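Long-range contact in beta-mannosidase (Trichoderma harzianum, PDB 4CVU), which probably hydrolyses terminal beta-linked mannose residues from the non-reducing ends of mannosides, as a fungal beta-mannosidase of glycoside hydrolase family 2: residues Gly224-Arg237 against Ile339-Ile351. Numbering follows the deposited sequence.
Sequences GELYSLNTDIDIFR and ILVSQRRVGFRTI
Leu226 meets Ile339 of 339-351 through both backbone and side chain. Its N donates a nearly straight hydrogen bond of 2.6 Å to Ile339 O, while its CD1 packs 3.7 Å from Ile339 CD1 and also borders Leu340 CB. Ile339 and Leu340 form a classic beta bulge against strand 324-332. Leu340 CG lies anti to the backbone N (chi1 178°), which carries CD1 to Ser228 CB.

Polar contacts follow, many of them through water. One water links Ser228 OG, Ser342 OG and Arg344 NH1, and Thr231 OG1 shares a hydrogen bond of 2.8 Å with Ser342 OG. Thr231 CB sits against one face of the Arg344 guanidinium, nearer its edge than its centre. Arg344 NH1 donates to Gln343 O, NH2 reaches Asn230 OD1 through a second water, and NE reaches Thr231 O through a third, so the group is fixed largely by solvent-mediated bonds.

Beyond this point the contact is mainly apolar. Ile233 CG2 meets Val346 CG1 at 4.1 Å. The two branches of Ile235 divide the work: CD1 touches Val346 CG2 at 3.6 Å and makes a CH-pi contact over the Phe348 ring face, whereas CG2 abuts Phe348 CD2 at 3.5 Å. Last, Arg237 CG packs on Thr350 CG2, and its NH1 hydrogen-bonds to Ala250 O.

Strands 227-237 and 340-346, at 42° to each other, are the outermost strands, within this chain, of one antiparallel sheet and close its beta-sandwich largely by side-chain packing, consistent with the immunoglobulin-like domain of family 2 glycosidases. Strand 252-261 pairs with the former and strand 324-332 with the latter.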
# COMPACT_ATOMS: atom_id res chain seq x y z
N GLY A 224 -7.04 -10.92 -56.57
CA GLY A 224 -8.07 -10.52 -55.62
C GLY A 224 -7.81 -9.16 -54.99
O GLY A 224 -7.10 -8.31 -55.53
N GLU A 225 -8.41 -8.98 -53.82
CA GLU A 225 -8.29 -7.74 -53.07
C GLU A 225 -6.86 -7.55 -52.60
O GLU A 225 -6.17 -8.50 -52.30
CB GLU A 225 -9.23 -7.80 -51.87
CG GLU A 225 -10.10 -6.58 -51.67
CD GLU A 225 -10.66 -6.47 -50.25
OE1 GLU A 225 -10.52 -7.43 -49.45
OE2 GLU A 225 -11.25 -5.42 -49.92
N LEU A 226 -6.40 -6.31 -52.55
CA LEU A 226 -5.12 -5.99 -51.93
C LEU A 226 -5.35 -5.67 -50.42
O LEU A 226 -6.48 -5.52 -49.98
CB LEU A 226 -4.48 -4.80 -52.63
CG LEU A 226 -4.34 -4.92 -54.15
CD1 LEU A 226 -3.64 -3.69 -54.71
CD2 LEU A 226 -3.58 -6.19 -54.52
N TYR A 227 -4.26 -5.58 -49.66
CA TYR A 227 -4.32 -5.19 -48.24
C TYR A 227 -3.63 -3.84 -48.02
O TYR A 227 -2.51 -3.63 -48.47
CB TYR A 227 -3.67 -6.25 -47.36
CG TYR A 227 -3.54 -5.76 -45.93
CD1 TYR A 227 -4.64 -5.72 -45.09
CD2 TYR A 227 -2.33 -5.27 -45.46
CE1 TYR A 227 -4.54 -5.24 -43.79
CE2 TYR A 227 -2.22 -4.77 -44.17
CZ TYR A 227 -3.32 -4.77 -43.33
OH TYR A 227 -3.18 -4.28 -42.04
N SER A 228 -4.28 -2.94 -47.30
CA SER A 228 -3.74 -1.60 -47.07
C SER A 228 -2.77 -1.58 -45.87
O SER A 228 -3.16 -1.91 -44.76
CB SER A 228 -4.87 -0.61 -46.81
OG SER A 228 -4.35 0.64 -46.46
N LEU A 229 -1.53 -1.18 -46.10
CA LEU A 229 -0.54 -1.05 -45.03
C LEU A 229 -0.58 0.31 -44.35
O LEU A 229 -0.55 0.39 -43.12
CB LEU A 229 0.88 -1.25 -45.58
CG LEU A 229 1.26 -2.70 -45.87
CD1 LEU A 229 2.44 -2.76 -46.82
CD2 LEU A 229 1.55 -3.46 -44.58
N ASN A 230 -0.62 1.37 -45.15
CA ASN A 230 -0.39 2.74 -44.69
C ASN A 230 -0.80 3.71 -45.82
O ASN A 230 -0.66 3.40 -47.00
CB ASN A 230 1.09 2.94 -44.34
CG ASN A 230 1.36 4.24 -43.61
OD1 ASN A 230 0.46 4.83 -43.03
ND2 ASN A 230 2.62 4.68 -43.59
N THR A 231 -1.29 4.90 -45.46
CA THR A 231 -1.83 5.85 -46.45
C THR A 231 -1.43 7.29 -46.10
O THR A 231 -1.75 7.77 -45.01
CB THR A 231 -3.36 5.73 -46.53
OG1 THR A 231 -3.73 4.41 -46.98
CG2 THR A 231 -3.94 6.77 -47.49
N ASP A 232 -0.72 7.95 -47.01
CA ASP A 232 -0.31 9.34 -46.84
C ASP A 232 -1.29 10.20 -47.62
O ASP A 232 -1.36 10.10 -48.86
CB ASP A 232 1.13 9.53 -47.35
CG ASP A 232 1.66 10.97 -47.13
OD1 ASP A 232 0.86 11.93 -46.98
OD2 ASP A 232 2.92 11.13 -47.16
N ILE A 233 -2.06 11.02 -46.90
CA ILE A 233 -2.92 12.06 -47.50
C ILE A 233 -2.28 13.39 -47.17
O ILE A 233 -1.98 13.67 -45.96
CB ILE A 233 -4.35 12.06 -46.95
CG1 ILE A 233 -5.02 10.67 -47.05
CG2 ILE A 233 -5.19 13.09 -47.67
CD1 ILE A 233 -5.17 10.14 -48.46
N ASP A 234 -2.02 14.17 -48.20
CA ASP A 234 -1.37 15.48 -48.04
C ASP A 234 -2.29 16.50 -48.70
O ASP A 234 -2.45 16.51 -49.93
CB ASP A 234 0.01 15.49 -48.69
CG ASP A 234 0.88 16.66 -48.24
OD1 ASP A 234 0.59 17.33 -47.20
OD2 ASP A 234 1.89 16.90 -48.92
N ILE A 235 -2.97 17.28 -47.87
CA ILE A 235 -3.82 18.35 -48.34
C ILE A 235 -3.09 19.66 -48.09
O ILE A 235 -2.77 20.00 -46.94
CB ILE A 235 -5.17 18.36 -47.65
CG1 ILE A 235 -5.89 17.04 -47.92
CG2 ILE A 235 -5.98 19.51 -48.18
CD1 ILE A 235 -7.19 16.88 -47.19
N PHE A 236 -2.78 20.36 -49.18
CA PHE A 236 -2.01 21.60 -49.12
C PHE A 236 -2.54 22.60 -50.15
O PHE A 236 -3.37 22.25 -50.99
CB PHE A 236 -0.52 21.33 -49.35
CG PHE A 236 -0.22 20.56 -50.60
CD1 PHE A 236 -0.42 19.18 -50.66
CD2 PHE A 236 0.25 21.21 -51.73
CE1 PHE A 236 -0.14 18.48 -51.80
CE2 PHE A 236 0.52 20.51 -52.89
CZ PHE A 236 0.31 19.14 -52.93
N ARG A 237 -2.08 23.85 -50.06
CA ARG A 237 -2.42 24.86 -51.05
C ARG A 237 -1.50 24.67 -52.24
O ARG A 237 -0.32 24.32 -52.09
CB ARG A 237 -2.26 26.27 -50.47
CG ARG A 237 -3.23 26.64 -49.34
CD ARG A 237 -4.59 27.05 -49.87
NE ARG A 237 -5.53 27.44 -48.82
CZ ARG A 237 -6.72 27.99 -49.04
NH1 ARG A 237 -7.14 28.25 -50.27
NH2 ARG A 237 -7.51 28.31 -48.02
N ILE A 339 -9.93 -3.01 -55.95
CA ILE A 339 -9.18 -4.04 -55.23
C ILE A 339 -8.41 -3.48 -54.02
O ILE A 339 -7.86 -4.26 -53.26
CB ILE A 339 -8.19 -4.78 -56.17
CG1 ILE A 339 -7.20 -3.80 -56.82
CG2 ILE A 339 -8.95 -5.57 -57.24
CD1 ILE A 339 -6.02 -4.51 -57.43
N LEU A 340 -8.35 -2.15 -53.88
CA LEU A 340 -7.74 -1.49 -52.70
C LEU A 340 -8.56 -0.26 -52.32
O LEU A 340 -8.78 0.62 -53.13
CB LEU A 340 -6.29 -1.10 -52.98
CG LEU A 340 -5.49 -0.37 -51.91
CD1 LEU A 340 -5.33 -1.23 -50.66
CD2 LEU A 340 -4.13 0.03 -52.45
N VAL A 341 -9.04 -0.22 -51.08
CA VAL A 341 -9.84 0.89 -50.57
C VAL A 341 -9.23 1.36 -49.26
O VAL A 341 -8.83 0.55 -48.43
CB VAL A 341 -11.30 0.45 -50.37
CG1 VAL A 341 -12.17 1.60 -49.88
CG2 VAL A 341 -11.87 -0.11 -51.66
N SER A 342 -9.10 2.67 -49.08
CA SER A 342 -8.52 3.23 -47.84
C SER A 342 -9.32 4.45 -47.44
O SER A 342 -9.70 5.24 -48.30
CB SER A 342 -7.07 3.64 -48.08
OG SER A 342 -6.46 4.08 -46.88
N GLN A 343 -9.59 4.59 -46.15
CA GLN A 343 -10.34 5.72 -45.64
C GLN A 343 -9.59 6.40 -44.50
O GLN A 343 -9.09 5.74 -43.61
CB GLN A 343 -11.70 5.25 -45.16
CG GLN A 343 -12.60 6.37 -44.69
CD GLN A 343 -13.98 5.86 -44.33
OE1 GLN A 343 -14.49 4.91 -44.94
NE2 GLN A 343 -14.60 6.49 -43.34
N ARG A 344 -9.50 7.72 -44.56
CA ARG A 344 -8.97 8.54 -43.50
C ARG A 344 -9.90 9.72 -43.20
O ARG A 344 -10.71 10.11 -44.04
CB ARG A 344 -7.58 9.06 -43.91
CG ARG A 344 -6.50 7.98 -44.01
CD ARG A 344 -6.28 7.23 -42.71
NE ARG A 344 -5.14 6.33 -42.74
CZ ARG A 344 -5.18 5.04 -43.08
NH1 ARG A 344 -6.30 4.47 -43.44
NH2 ARG A 344 -4.07 4.32 -43.05
N ARG A 345 -9.78 10.29 -42.01
CA ARG A 345 -10.47 11.54 -41.70
C ARG A 345 -9.47 12.70 -41.78
O ARG A 345 -8.40 12.64 -41.20
CB ARG A 345 -11.17 11.47 -40.34
CG ARG A 345 -11.99 12.71 -40.03
CD ARG A 345 -12.87 12.58 -38.80
NE ARG A 345 -12.08 12.51 -37.57
CZ ARG A 345 -12.56 12.46 -36.34
NH1 ARG A 345 -13.86 12.49 -36.11
NH2 ARG A 345 -11.71 12.40 -35.31
N VAL A 346 -9.83 13.74 -42.51
CA VAL A 346 -8.90 14.83 -42.83
C VAL A 346 -9.49 16.22 -42.59
O VAL A 346 -10.67 16.38 -42.39
CB VAL A 346 -8.42 14.71 -44.31
CG1 VAL A 346 -7.81 13.35 -44.56
CG2 VAL A 346 -9.57 14.95 -45.30
N GLY A 347 -8.63 17.23 -42.65
CA GLY A 347 -9.05 18.63 -42.58
C GLY A 347 -8.37 19.47 -43.65
O GLY A 347 -7.27 19.13 -44.12
N PHE A 348 -9.04 20.55 -44.04
CA PHE A 348 -8.49 21.53 -44.94
C PHE A 348 -8.02 22.70 -44.13
O PHE A 348 -8.83 23.47 -43.62
CB PHE A 348 -9.53 21.97 -45.99
CG PHE A 348 -9.84 20.92 -46.99
CD1 PHE A 348 -10.78 19.94 -46.72
CD2 PHE A 348 -9.19 20.90 -48.22
CE1 PHE A 348 -11.07 18.96 -47.66
CE2 PHE A 348 -9.45 19.92 -49.16
CZ PHE A 348 -10.40 18.95 -48.88
N ARG A 349 -6.71 22.79 -43.96
CA ARG A 349 -6.08 23.94 -43.34
C ARG A 349 -4.60 23.99 -43.62
O ARG A 349 -4.00 23.00 -44.03
CB ARG A 349 -6.31 23.98 -41.81
CG ARG A 349 -6.14 22.66 -41.07
CD ARG A 349 -4.70 22.37 -40.67
NE ARG A 349 -4.01 21.65 -41.73
CZ ARG A 349 -3.02 20.79 -41.52
NH1 ARG A 349 -2.60 20.52 -40.30
NH2 ARG A 349 -2.46 20.19 -42.57
N THR A 350 -4.02 25.16 -43.44
CA THR A 350 -2.59 25.34 -43.52
C THR A 350 -2.08 25.61 -42.13
O THR A 350 -2.72 26.36 -41.36
CB THR A 350 -2.18 26.51 -44.45
OG1 THR A 350 -2.65 27.74 -43.92
CG2 THR A 350 -2.72 26.28 -45.88
N ILE A 351 -0.99 24.96 -41.76
CA ILE A 351 -0.29 25.26 -40.53
C ILE A 351 1.18 25.45 -40.81
O ILE A 351 1.85 24.55 -41.29
CB ILE A 351 -0.55 24.20 -39.43
CG1 ILE A 351 0.12 24.61 -38.09
CG2 ILE A 351 -0.10 22.81 -39.88
CD1 ILE A 351 -0.52 25.78 -37.42
O HOH W 1 -6.55 1.91 -44.89
O HOH W 2 -1.68 4.16 -41.36
O HOH W 3 -2.44 6.77 -42.01
O HOH W 4 -1.69 22.37 -45.57